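PDB 5LY9: variant surface glycoprotein MITAT 1.1 from Trypanosoma brucei brucei, which forms a dense protective coat on the parasite surface and, by switching among many antigenically distinct versions, helps the trypanosome evade the host immune response. Local coordinates for residues L29-E34 with E256-D261; L53-E58 with E322-G327; L62-L67 with E301-G306; Q91-R96 with A249-N254. All coordinates share one frame; numbering follows the deposited sequence.

Overall arrangement
All four contacts dock later parts of the chain onto the two long helices, 24-55 and 62-114, of this VSG N-terminal domain. Contacts 1 and 4 lie near the centre of the folded chain, about 13 Å apart between centres, and touch each other; contacts 2 and 3 sit together toward one end, about 37 to 39 Å from the chain centre. Contacts 1 and 2 share helix 24-55, contacts 3 and 4 helix 62-114. Contact 3 is buried and largely apolar, with one hydrogen bond from a glutamine amide; contact 4, also buried, adds a salt bridge to close helix packing. Contact 1 is partly buried and turns on a carboxylate, whereas contact 2 is a surface ion pair reinforced by an amide.

Contact 1. Residues L29-E34 with E256-D261. Unlike the reference sequence in segment 29-34: Glu31 (reference Lys).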
loop_
_atom_site.group_PDB
_atom_site.type_symbol
_atom_site.label_atom_id
_atom_site.label_comp_id
_atom_site.label_asym_id
_atom_site.label_seq_id
_atom_site.Cartn_x
_atom_site.Cartn_y
_atom_site.Cartn_z
ATOM N N LEU A 29 5.202 3.944 -2.040
ATOM C CA LEU A 29 4.513 4.421 -3.237
ATOM C C LEU A 29 5.398 4.418 -4.446
ATOM O O LEU A 29 5.010 3.866 -5.511
ATOM C CB LEU A 29 3.972 5.839 -3.049
ATOM C CG LEU A 29 3.324 6.518 -4.236
ATOM C CD1 LEU A 29 2.191 5.696 -4.789
ATOM C CD2 LEU A 29 2.981 7.985 -3.809
ATOM N N ASN A 30 6.603 4.948 -4.282
ATOM C CA ASN A 30 7.538 4.991 -5.370
ATOM C C ASN A 30 7.816 3.559 -5.880
ATOM O O ASN A 30 7.831 3.294 -7.101
ATOM C CB ASN A 30 8.858 5.604 -4.966
ATOM C CG ASN A 30 9.732 5.861 -6.201
ATOM O OD1 ASN A 30 9.400 6.705 -7.029
ATOM N ND2 ASN A 30 10.799 5.072 -6.354
ATOM N N GLU A 31 8.032 2.630 -4.957
ATOM C CA GLU A 31 8.418 1.253 -5.381
ATOM C C GLU A 31 7.245 0.559 -6.107
ATOM O O GLU A 31 7.425 -0.078 -7.140
ATOM C CB GLU A 31 8.844 0.447 -4.197
ATOM C CG GLU A 31 9.667 -0.760 -4.579
ATOM C CD GLU A 31 11.056 -0.373 -5.083
ATOM O OE1 GLU A 31 11.771 0.474 -4.417
ATOM O OE2 GLU A 31 11.485 -0.965 -6.129
ATOM N N GLY A 32 6.056 0.754 -5.587
ATOM C CA GLY A 32 4.852 0.267 -6.280
ATOM C C GLY A 32 4.671 0.817 -7.668
ATOM O O GLY A 32 4.319 0.090 -8.607
ATOM N N GLN A 33 4.890 2.122 -7.811
ATOM C CA GLN A 33 4.817 2.731 -9.100
ATOM C C GLN A 33 5.836 2.199 -10.064
ATOM O O GLN A 33 5.524 2.034 -11.257
ATOM C CB GLN A 33 4.924 4.272 -9.027
ATOM C CG GLN A 33 3.722 4.928 -8.316
ATOM C CD GLN A 33 3.884 6.413 -8.046
ATOM O OE1 GLN A 33 4.982 6.852 -7.730
ATOM N NE2 GLN A 33 2.842 7.179 -8.236
ATOM N N GLU A 34 7.034 1.924 -9.592
ATOM C CA GLU A 34 8.094 1.356 -10.433
ATOM C C GLU A 34 7.767 -0.096 -10.782
ATOM O O GLU A 34 8.023 -0.501 -11.908
ATOM C CB GLU A 34 9.440 1.437 -9.724
ATOM C CG GLU A 34 10.008 2.872 -9.795
ATOM C CD GLU A 34 10.143 3.309 -11.257
ATOM O OE1 GLU A 34 10.796 2.580 -12.084
ATOM O OE2 GLU A 34 9.465 4.308 -11.618
ATOM N N GLU A 256 10.174 -6.117 1.686
ATOM C CA GLU A 256 9.533 -5.280 0.679
ATOM C C GLU A 256 9.806 -5.858 -0.702
ATOM O O GLU A 256 10.979 -6.141 -1.088
ATOM C CB GLU A 256 10.107 -3.883 0.692
ATOM C CG GLU A 256 9.735 -3.125 1.934
ATOM C CD GLU A 256 10.526 -1.840 2.169
ATOM O OE1 GLU A 256 11.553 -1.680 1.548
ATOM O OE2 GLU A 256 10.093 -1.009 3.033
ATOM N N ALA A 257 8.735 -5.944 -1.513
ATOM C CA ALA A 257 8.884 -6.217 -2.975
ATOM C C ALA A 257 9.528 -5.000 -3.643
ATOM O O ALA A 257 9.171 -3.872 -3.340
ATOM C CB ALA A 257 7.522 -6.473 -3.619
ATOM N N LYS A 258 10.395 -5.263 -4.601
ATOM C CA LYS A 258 11.101 -4.266 -5.346
ATOM C C LYS A 258 10.864 -4.442 -6.819
ATOM O O LYS A 258 10.735 -5.572 -7.336
ATOM C CB LYS A 258 12.588 -4.394 -5.120
ATOM C CG LYS A 258 13.124 -4.513 -3.668
ATOM C CD LYS A 258 13.092 -3.219 -2.944
ATOM C CE LYS A 258 13.471 -3.440 -1.488
ATOM N NZ LYS A 258 13.514 -2.127 -0.766
ATOM N N ALA A 259 10.855 -3.332 -7.521
ATOM C CA ALA A 259 10.686 -3.331 -8.943
ATOM C C ALA A 259 11.756 -4.124 -9.669
ATOM O O ALA A 259 11.482 -4.779 -10.706
ATOM C CB ALA A 259 10.649 -1.887 -9.440
ATOM N N LYS A 260 12.957 -4.138 -9.126
ATOM C CA LYS A 260 14.029 -4.951 -9.657
ATOM C C LYS A 260 13.930 -6.451 -9.426
ATOM O O LYS A 260 14.767 -7.170 -9.952
ATOM C CB LYS A 260 15.389 -4.460 -9.113
ATOM C CG LYS A 260 15.639 -4.843 -7.705
ATOM C CD LYS A 260 16.877 -4.173 -7.078
ATOM C CE LYS A 260 16.751 -4.362 -5.587
ATOM N NZ LYS A 260 16.843 -5.815 -5.320
ATOM N N ASP A 261 12.903 -6.932 -8.715
ATOM C CA ASP A 261 12.760 -8.334 -8.416
ATOM C C ASP A 261 12.473 -9.104 -9.711
ATOM O O ASP A 261 11.930 -8.563 -10.660
ATOM C CB ASP A 261 11.640 -8.621 -7.380
ATOM C CG ASP A 261 11.989 -8.157 -5.952
ATOM O OD1 ASP A 261 13.144 -7.806 -5.708
ATOM O OD2 ASP A 261 11.063 -8.200 -5.107
HETATM O O HOH W 1 11.974 0.116 -1.605
HETATM O O HOH W 2 13.816 -1.746 -7.282
#
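Glu31, on helix 24-55, pushes its carboxylate against the loop 256-261 and takes the backbone N-H of Ala259 on OE2, at 2.8 Å from N to OE2 and nearly straight (170°). The donor arrives on the anti side of that oxygen, only slightly out of the carboxylate plane. With CG turned opposite the backbone N (chi1 -161°) and the chain bent at chi2, the carboxylate is carried across the loop: Glu31 CG lies 3.4 Å from Ala257 O, and OE2 passes 3.4 Å from Lys258 CA. Ala259 answers with its methyl group, which points at the helix and meets Glu34 CB at 3.5 Å. Its position is set by a type I turn from Lys258 to Asp261, braced by a 3.1 Å hydrogen bond from Lys258 N to Asp261 OD2. Lys258 bends back along the loop so that NZ forms a salt bridge with Glu256 OE1; Glu256 in turn pairs with Arg159. Two waters complete the join, one between Glu31 OE1 and Lys258 NZ, the other between Glu31 OE2 and Lys260 N. On the same helix, Gln33 donates to Lys84 O of the second subunit, so segment 29-34 faces the second subunit as well as the loop. Together, the direct bond and both waters should hold the Glu31 carboxylate in one rotation, and the nearby lysine probably favours its charged form.

Contact 2. Residues L53-E58 with E322-G327; sequences LAKNPE and EIIPAG
Lys55 and Asn56, where helix 24-55 ends, both reach for the carboxylate of Glu322, which leads into the short strand 323-324 of a two-stranded antiparallel ribbon with 335-336. The contact thus joins the end of one long helix of the VSG N-terminal domain to a small surface hairpin. Lys55 and Glu322 approach from opposite directions. The lysine runs extended as far as CE, starting with CG opposite the backbone N (chi1 -178°), and turns only at its last torsion, bringing NZ to 2.7 Å from Glu322 OE2 in a salt bridge. Asn56 ND2 donates to the same oxygen, 3.0 Å from Glu322 OE2, with an almost linear N-H...O angle (177°). The oxygen lies in the plane of that amide, yet the amide and carboxylate planes stand 75° apart, and the two donors come at OE2 from opposite faces of the carboxylate. One oxygen is therefore gripped from above and below. ND2 of Asn56 also donates to Tyr52 O, which ties its amide back to the last turn of the helix. The aliphatic part of Lys55 runs crosswise to the strand, its CE 3.5 Å from Ile323 O, while Tyr353 of helix 343-367 touches both Lys55 and Pro325. A water links helix end and strand, accepting from Lys55 NZ at 2.8 Å and donating to Ile323 O at 2.9 Å.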
loop_
_atom_site.group_PDB
_atom_site.type_symbol
_atom_site.label_atom_id
_atom_site.label_comp_id
_atom_site.label_asym_id
_atom_site.label_seq_id
_atom_site.Cartn_x
_atom_site.Cartn_y
_atom_site.Cartn_z
ATOM N N LEU A 53 3.842 -8.524 -35.873
ATOM C CA LEU A 53 3.316 -9.753 -36.440
ATOM C C LEU A 53 2.036 -9.527 -37.187
ATOM O O LEU A 53 1.819 -10.133 -38.276
ATOM C CB LEU A 53 3.077 -10.760 -35.354
ATOM C CG LEU A 53 4.338 -11.353 -34.760
ATOM C CD1 LEU A 53 4.063 -11.994 -33.403
ATOM C CD2 LEU A 53 4.881 -12.383 -35.705
ATOM N N ALA A 54 1.127 -8.761 -36.592
ATOM C CA ALA A 54 -0.132 -8.500 -37.299
ATOM C C ALA A 54 0.050 -7.765 -38.611
ATOM O O ALA A 54 -0.709 -8.022 -39.569
ATOM C CB ALA A 54 -1.086 -7.742 -36.420
ATOM N N LYS A 55 1.059 -6.918 -38.656
ATOM C CA LYS A 55 1.345 -6.084 -39.805
ATOM C C LYS A 55 2.095 -6.890 -40.837
ATOM O O LYS A 55 2.000 -6.582 -42.048
ATOM C CB LYS A 55 2.124 -4.900 -39.339
ATOM C CG LYS A 55 2.487 -3.869 -40.381
ATOM C CD LYS A 55 3.081 -2.624 -39.738
ATOM C CE LYS A 55 3.343 -1.551 -40.780
ATOM N NZ LYS A 55 4.467 -1.944 -41.677
ATOM N N ASN A 56 2.794 -7.947 -40.396
ATOM C CA ASN A 56 3.729 -8.695 -41.256
ATOM C C ASN A 56 3.524 -10.200 -41.206
ATOM O O ASN A 56 4.392 -10.936 -40.728
ATOM C CB ASN A 56 5.168 -8.373 -40.915
ATOM C CG ASN A 56 5.549 -6.937 -41.175
ATOM O OD1 ASN A 56 5.882 -6.559 -42.282
ATOM N ND2 ASN A 56 5.569 -6.157 -40.158
ATOM N N PRO A 57 2.378 -10.694 -41.700
ATOM C CA PRO A 57 2.074 -12.076 -41.548
ATOM C C PRO A 57 3.037 -12.960 -42.293
ATOM O O PRO A 57 3.203 -14.112 -41.900
ATOM C CB PRO A 57 0.631 -12.215 -42.155
ATOM C CG PRO A 57 0.469 -11.035 -42.997
ATOM C CD PRO A 57 1.196 -9.952 -42.207
ATOM N N GLU A 58 3.672 -12.447 -43.341
ATOM C CA GLU A 58 4.583 -13.260 -44.105
ATOM C C GLU A 58 6.005 -13.145 -43.614
ATOM O O GLU A 58 6.909 -13.550 -44.311
ATOM C CB GLU A 58 4.496 -12.920 -45.588
ATOM C CG GLU A 58 3.068 -12.982 -46.043
ATOM C CD GLU A 58 2.953 -12.644 -47.504
ATOM O OE1 GLU A 58 3.543 -13.407 -48.287
ATOM O OE2 GLU A 58 2.308 -11.603 -47.820
ATOM N N GLU A 322 10.088 -0.689 -36.997
ATOM C CA GLU A 322 8.944 -0.825 -37.846
ATOM C C GLU A 322 8.107 0.459 -37.741
ATOM O O GLU A 322 7.759 0.867 -36.661
ATOM C CB GLU A 322 8.127 -2.084 -37.512
ATOM C CG GLU A 322 6.961 -2.361 -38.449
ATOM C CD GLU A 322 7.364 -2.997 -39.795
ATOM O OE1 GLU A 322 8.566 -3.181 -40.043
ATOM O OE2 GLU A 322 6.443 -3.346 -40.580
ATOM N N ILE A 323 7.793 1.065 -38.880
ATOM C CA ILE A 323 7.071 2.314 -38.887
ATOM C C ILE A 323 5.566 2.106 -38.893
ATOM O O ILE A 323 5.046 1.317 -39.661
ATOM C CB ILE A 323 7.432 3.171 -40.136
ATOM C CG1 ILE A 323 8.883 3.557 -40.086
ATOM C CG2 ILE A 323 6.541 4.424 -40.226
ATOM C CD1 ILE A 323 9.113 4.709 -39.171
ATOM N N ILE A 324 4.885 2.801 -38.004
ATOM C CA ILE A 324 3.450 2.838 -38.008
ATOM C C ILE A 324 3.024 4.125 -38.695
ATOM O O ILE A 324 3.295 5.217 -38.210
ATOM C CB ILE A 324 2.885 2.843 -36.549
ATOM C CG1 ILE A 324 3.502 1.700 -35.734
ATOM C CG2 ILE A 324 1.381 2.771 -36.608
ATOM C CD1 ILE A 324 3.412 0.345 -36.406
ATOM N N PRO A 325 2.346 4.004 -39.809
ATOM C CA PRO A 325 1.994 5.173 -40.596
ATOM C C PRO A 325 0.918 6.000 -39.981
ATOM O O PRO A 325 0.081 5.490 -39.225
ATOM C CB PRO A 325 1.492 4.607 -41.913
ATOM C CG PRO A 325 1.337 3.195 -41.732
ATOM C CD PRO A 325 2.107 2.745 -40.527
ATOM N N ALA A 326 0.943 7.292 -40.320
ATOM C CA ALA A 326 -0.148 8.163 -39.995
ATOM C C ALA A 326 -1.411 7.563 -40.595
ATOM O O ALA A 326 -1.379 6.930 -41.645
ATOM C CB ALA A 326 0.111 9.530 -40.587
ATOM N N GLY A 327 -2.509 7.663 -39.868
ATOM C CA GLY A 327 -3.785 7.048 -40.269
ATOM C C GLY A 327 -4.189 5.784 -39.493
ATOM O O GLY A 327 -5.349 5.513 -39.381
HETATM O O HOH W 3 5.336 0.635 -42.420
HETATM O O HOH W 4 8.849 -4.775 -42.343
#

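Contact 3. Residues L62-L67 with E301-G306. Unlike the reference sequence in segment 62-67: Leu65 (reference Ser).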
loop_
_atom_site.group_PDB
_atom_site.type_symbol
_atom_site.label_atom_id
_atom_site.label_comp_id
_atom_site.label_asym_id
_atom_site.label_seq_id
_atom_site.Cartn_x
_atom_site.Cartn_y
_atom_site.Cartn_z
ATOM N N LEU A 62 8.806 -15.570 -38.101
ATOM C CA LEU A 62 7.516 -15.879 -37.445
ATOM C C LEU A 62 7.746 -16.566 -36.095
ATOM O O LEU A 62 7.119 -16.143 -35.104
ATOM C CB LEU A 62 6.624 -16.728 -38.352
ATOM C CG LEU A 62 5.319 -17.156 -37.682
ATOM C CD1 LEU A 62 4.514 -15.928 -37.349
ATOM C CD2 LEU A 62 4.536 -18.069 -38.581
ATOM N N GLN A 63 8.571 -17.619 -36.058
ATOM C CA GLN A 63 8.729 -18.354 -34.853
ATOM C C GLN A 63 9.495 -17.569 -33.774
ATOM O O GLN A 63 9.112 -17.621 -32.616
ATOM C CB GLN A 63 9.401 -19.707 -35.048
ATOM C CG GLN A 63 8.553 -20.675 -35.884
ATOM C CD GLN A 63 9.253 -22.044 -36.072
ATOM O OE1 GLN A 63 9.918 -22.545 -35.204
ATOM N NE2 GLN A 63 9.048 -22.658 -37.194
ATOM N N GLN A 64 10.557 -16.869 -34.152
ATOM C CA GLN A 64 11.319 -16.025 -33.192
ATOM C C GLN A 64 10.400 -14.970 -32.569
ATOM O O GLN A 64 10.366 -14.761 -31.354
ATOM C CB GLN A 64 12.438 -15.295 -33.931
ATOM C CG GLN A 64 13.492 -16.230 -34.483
ATOM C CD GLN A 64 13.238 -16.811 -35.865
ATOM O OE1 GLN A 64 12.134 -16.810 -36.400
ATOM N NE2 GLN A 64 14.283 -17.407 -36.432
ATOM N N LEU A 65 9.588 -14.353 -33.392
ATOM C CA LEU A 65 8.748 -13.225 -32.912
ATOM C C LEU A 65 7.525 -13.725 -32.093
ATOM O O LEU A 65 7.134 -13.115 -31.105
ATOM C CB LEU A 65 8.306 -12.383 -34.102
ATOM C CG LEU A 65 9.500 -11.628 -34.735
ATOM C CD1 LEU A 65 9.037 -10.829 -35.910
ATOM C CD2 LEU A 65 10.106 -10.666 -33.741
ATOM N N THR A 66 6.960 -14.849 -32.498
ATOM C CA THR A 66 5.888 -15.501 -31.732
ATOM C C THR A 66 6.379 -15.808 -30.317
ATOM O O THR A 66 5.700 -15.532 -29.346
ATOM C CB THR A 66 5.386 -16.742 -32.402
ATOM O OG1 THR A 66 4.756 -16.404 -33.652
ATOM C CG2 THR A 66 4.393 -17.486 -31.571
ATOM N N LEU A 67 7.544 -16.412 -30.238
ATOM C CA LEU A 67 8.182 -16.742 -28.982
ATOM C C LEU A 67 8.385 -15.540 -28.133
ATOM O O LEU A 67 8.050 -15.531 -26.912
ATOM C CB LEU A 67 9.479 -17.435 -29.253
ATOM C CG LEU A 67 10.227 -17.804 -27.998
ATOM C CD1 LEU A 67 9.443 -18.803 -27.104
ATOM C CD2 LEU A 67 11.569 -18.312 -28.325
ATOM N N GLU A 301 18.796 -22.506 -30.514
ATOM C CA GLU A 301 20.032 -22.309 -31.334
ATOM C C GLU A 301 19.667 -22.173 -32.810
ATOM O O GLU A 301 20.248 -21.375 -33.552
ATOM C CB GLU A 301 20.942 -23.492 -31.154
ATOM C CG GLU A 301 21.607 -23.454 -29.843
ATOM C CD GLU A 301 22.196 -24.780 -29.392
ATOM O OE1 GLU A 301 21.905 -25.867 -29.940
ATOM O OE2 GLU A 301 23.010 -24.685 -28.439
ATOM N N ALA A 302 18.710 -23.001 -33.247
ATOM C CA ALA A 302 18.206 -22.903 -34.619
ATOM C C ALA A 302 17.466 -21.656 -34.933
ATOM O O ALA A 302 17.372 -21.228 -36.095
ATOM C CB ALA A 302 17.367 -24.152 -34.937
ATOM N N LEU A 303 16.854 -21.056 -33.923
ATOM C CA LEU A 303 16.086 -19.837 -34.115
ATOM C C LEU A 303 16.952 -18.577 -34.128
ATOM O O LEU A 303 16.746 -17.680 -34.909
ATOM C CB LEU A 303 15.070 -19.707 -32.972
ATOM C CG LEU A 303 13.814 -20.641 -33.052
ATOM C CD1 LEU A 303 13.029 -20.496 -31.741
ATOM C CD2 LEU A 303 12.988 -20.255 -34.253
ATOM N N PHE A 304 17.889 -18.539 -33.182
ATOM C CA PHE A 304 18.567 -17.313 -32.758
ATOM C C PHE A 304 20.087 -17.385 -33.035
ATOM O O PHE A 304 20.811 -16.374 -32.905
ATOM C CB PHE A 304 18.303 -17.061 -31.235
ATOM C CG PHE A 304 16.915 -16.628 -30.958
ATOM C CD1 PHE A 304 16.421 -15.422 -31.438
ATOM C CD2 PHE A 304 16.079 -17.438 -30.267
ATOM C CE1 PHE A 304 15.069 -15.086 -31.258
ATOM C CE2 PHE A 304 14.749 -17.071 -30.026
ATOM C CZ PHE A 304 14.246 -15.929 -30.570
ATOM N N GLY A 305 20.606 -18.507 -33.461
ATOM C CA GLY A 305 22.013 -18.569 -33.762
ATOM C C GLY A 305 22.932 -18.854 -32.603
ATOM O O GLY A 305 24.158 -18.765 -32.740
ATOM N N GLY A 306 22.374 -19.252 -31.455
ATOM C CA GLY A 306 23.179 -19.518 -30.233
ATOM C C GLY A 306 22.293 -19.292 -28.997
ATOM O O GLY A 306 21.094 -19.049 -29.136
#
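Gln64 of helix 62-114 curls over the end of helix 295-304 and donates from its amide NE2 to Leu303 O at 2.9 Å. The bond is nearly straight (168°) and meets the oxygen in the carbonyl plane, on a lone pair. A bend at chi2 (87°) makes this possible: the Gln64 side chain leaves its own helix pointing past the neighbour and then swings its end inward. Nearer the backbone, Gln64 CB and CG touch the Phe304 ring, CB lying 3.8 Å from CE1, with the amide plane almost perpendicular to the ring. Leu303 is the residue most covered here. Its CD2 branch fits against the neighbouring glutamines, 3.7 Å from Gln63 CB and 3.8 Å from Gln64 CD, while CD1 turns toward Leu67. In Leu67, CG stands opposite the backbone N (chi1 179°), which sends CD2 to the edge of the Phe304 ring, 3.8 Å from CE2 and in the ring plane. Around this joint, Leu67 also packs on Leu277, Leu280 and Val281 of helix 275-285, and the Phe304 ring meets that of Tyr315. Gln63 uses its polar end differently, with OE1 taking NZ of Lys299. The contact combines leucine and phenylalanine packing with one directed hydrogen bond from a side-chain amide, which satisfies a carbonyl in the last turn of helix 295-304 and helps to hold that helix end against helix 62-114.

Contact 4. Residues Q91-R96 with A249-N254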
loop_
_atom_site.group_PDB
_atom_site.type_symbol
_atom_site.label_atom_id
_atom_site.label_comp_id
_atom_site.label_asym_id
_atom_site.label_seq_id
_atom_site.Cartn_x
_atom_site.Cartn_y
_atom_site.Cartn_z
ATOM N N GLN A 91 4.254 -4.137 0.463
ATOM C CA GLN A 91 4.482 -2.670 0.412
ATOM C C GLN A 91 3.536 -1.950 1.367
ATOM O O GLN A 91 3.968 -1.109 2.162
ATOM C CB GLN A 91 4.441 -2.166 -0.989
ATOM C CG GLN A 91 5.532 -2.739 -1.877
ATOM C CD GLN A 91 5.465 -2.342 -3.326
ATOM O OE1 GLN A 91 4.488 -1.789 -3.805
ATOM N NE2 GLN A 91 6.561 -2.569 -4.020
ATOM N N ILE A 92 2.270 -2.385 1.379
ATOM C CA ILE A 92 1.318 -1.919 2.386
ATOM C C ILE A 92 1.783 -2.320 3.800
ATOM O O ILE A 92 1.715 -1.492 4.768
ATOM C CB ILE A 92 -0.099 -2.406 2.080
ATOM C CG1 ILE A 92 -0.591 -1.710 0.795
ATOM C CG2 ILE A 92 -1.056 -2.077 3.216
ATOM C CD1 ILE A 92 -1.947 -2.253 0.408
ATOM N N ARG A 93 2.225 -3.548 3.941
ATOM C CA ARG A 93 2.679 -4.041 5.231
ATOM C C ARG A 93 3.804 -3.121 5.764
ATOM O O ARG A 93 3.810 -2.687 6.941
ATOM C CB ARG A 93 3.183 -5.465 5.151
ATOM C CG ARG A 93 3.626 -6.042 6.451
ATOM C CD ARG A 93 4.500 -7.248 6.254
ATOM N NE ARG A 93 4.931 -7.768 7.544
ATOM C CZ ARG A 93 5.781 -8.761 7.663
ATOM N NH1 ARG A 93 6.276 -9.389 6.576
ATOM N NH2 ARG A 93 6.088 -9.194 8.852
ATOM N N SER A 94 4.789 -2.814 4.920
ATOM C CA SER A 94 5.913 -2.013 5.384
ATOM C C SER A 94 5.511 -0.563 5.669
ATOM O O SER A 94 5.929 0.022 6.695
ATOM C CB SER A 94 7.070 -2.026 4.368
ATOM O OG SER A 94 8.211 -1.328 4.848
ATOM N N ALA A 95 4.737 0.026 4.790
ATOM C CA ALA A 95 4.225 1.394 5.032
ATOM C C ALA A 95 3.493 1.447 6.371
ATOM O O ALA A 95 3.778 2.337 7.171
ATOM C CB ALA A 95 3.359 1.870 3.882
ATOM N N ARG A 96 2.620 0.501 6.668
ATOM C CA ARG A 96 1.812 0.588 7.899
ATOM C C ARG A 96 2.636 0.201 9.107
ATOM O O ARG A 96 2.382 0.715 10.216
ATOM C CB ARG A 96 0.529 -0.210 7.778
ATOM C CG ARG A 96 0.642 -1.717 7.818
ATOM C CD ARG A 96 0.433 -2.160 9.245
ATOM N NE ARG A 96 0.291 -3.622 9.490
ATOM C CZ ARG A 96 1.301 -4.467 9.579
ATOM N NH1 ARG A 96 2.555 -4.134 9.235
ATOM N NH2 ARG A 96 1.072 -5.710 9.934
ATOM N N ALA A 249 8.148 -3.670 11.976
ATOM C CA ALA A 249 8.761 -2.711 11.023
ATOM C C ALA A 249 10.050 -3.242 10.429
ATOM O O ALA A 249 10.285 -3.054 9.259
ATOM C CB ALA A 249 9.003 -1.372 11.636
ATOM N N TRP A 250 10.848 -3.918 11.239
ATOM C CA TRP A 250 12.087 -4.463 10.739
ATOM C C TRP A 250 11.917 -5.539 9.684
ATOM O O TRP A 250 12.515 -5.473 8.592
ATOM C CB TRP A 250 12.949 -4.936 11.914
ATOM C CG TRP A 250 14.114 -5.747 11.554
ATOM C CD1 TRP A 250 15.275 -5.326 11.027
ATOM C CD2 TRP A 250 14.255 -7.142 11.820
ATOM N NE1 TRP A 250 16.155 -6.416 10.901
ATOM C CE2 TRP A 250 15.527 -7.540 11.340
ATOM C CE3 TRP A 250 13.388 -8.108 12.324
ATOM C CZ2 TRP A 250 15.988 -8.880 11.410
ATOM C CZ3 TRP A 250 13.841 -9.442 12.432
ATOM C CH2 TRP A 250 15.122 -9.808 11.924
ATOM N N GLU A 251 11.137 -6.530 10.021
ATOM C CA GLU A 251 10.854 -7.643 9.098
ATOM C C GLU A 251 10.122 -7.148 7.862
ATOM O O GLU A 251 10.491 -7.512 6.731
ATOM C CB GLU A 251 10.052 -8.711 9.798
ATOM C CG GLU A 251 9.756 -9.884 8.895
ATOM C CD GLU A 251 9.160 -11.068 9.620
ATOM O OE1 GLU A 251 9.959 -11.832 10.254
ATOM O OE2 GLU A 251 7.923 -11.193 9.590
ATOM N N ALA A 252 9.131 -6.266 8.022
ATOM C CA ALA A 252 8.411 -5.803 6.857
ATOM C C ALA A 252 9.344 -5.020 5.940
ATOM O O ALA A 252 9.248 -5.105 4.722
ATOM C CB ALA A 252 7.252 -4.930 7.273
ATOM N N ARG A 253 10.237 -4.223 6.521
ATOM C CA ARG A 253 11.142 -3.507 5.659
ATOM C C ARG A 253 12.019 -4.462 4.858
ATOM O O ARG A 253 12.234 -4.285 3.644
ATOM C CB ARG A 253 11.974 -2.486 6.464
ATOM C CG ARG A 253 12.428 -1.342 5.551
ATOM C CD ARG A 253 13.262 -0.325 6.212
ATOM N NE ARG A 253 13.286 0.901 5.415
ATOM C CZ ARG A 253 14.063 1.938 5.689
ATOM N NH1 ARG A 253 14.942 1.907 6.745
ATOM N NH2 ARG A 253 13.919 3.059 4.938
ATOM N N ASN A 254 12.523 -5.485 5.534
ATOM C CA ASN A 254 13.378 -6.442 4.835
ATOM C C ASN A 254 12.625 -7.180 3.763
ATOM O O ASN A 254 13.272 -7.592 2.751
ATOM C CB ASN A 254 13.930 -7.444 5.818
ATOM C CG ASN A 254 15.091 -6.921 6.557
ATOM O OD1 ASN A 254 15.773 -6.001 6.074
ATOM N ND2 ASN A 254 15.346 -7.489 7.748
HETATM O O HOH W 5 7.166 -12.127 6.538
HETATM O O HOH W 6 8.607 -0.900 7.961
#
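Arg93 lies across Ala252 to meet Glu251, its NH2 2.8 Å from Glu251 OE2 in a salt bridge whose N-H...O angle is 165°. The carboxylate oxygen sits at the edge of the guanidinium, in its plane, and offers its anti lone pair; the two planes are steeply inclined, 73° apart. Because Arg93 is extended from CG to NE, one face of its guanidinium passes over Ala252, whose CB is 3.7 Å from NE. The same methyl presses on the helix backbone, 3.7 Å from Ser94 CA, while Ser94 OG approaches Arg253 CA. The small Ala252 and Ser94 are consistent with the close approach of the axes of segments 91-96 and 249-254, 8.3 Å at an antiparallel-leaning crossing of -144°, which seats the short helix 244-254 on helix 62-114, one of the two long helices of the A-type VSG N-terminal domain. Waters fill in between the polar groups: one accepts from Arg93 NH1 and donates to Glu251 OE2, and another donates to both Ser94 O and Ala249 O. In the next shell, Glu248 OE2 forms salt bridges with Arg93 NE and Arg96 NH1, holding the guanidinium of Arg93 from a second side, and Ser94 OG bonds to Glu256 just beyond the short helix. Farther out, Thr152 of the second subunit packs against Arg93 and Arg96, and Arg96 NH2 donates to Pro150 O of that subunit.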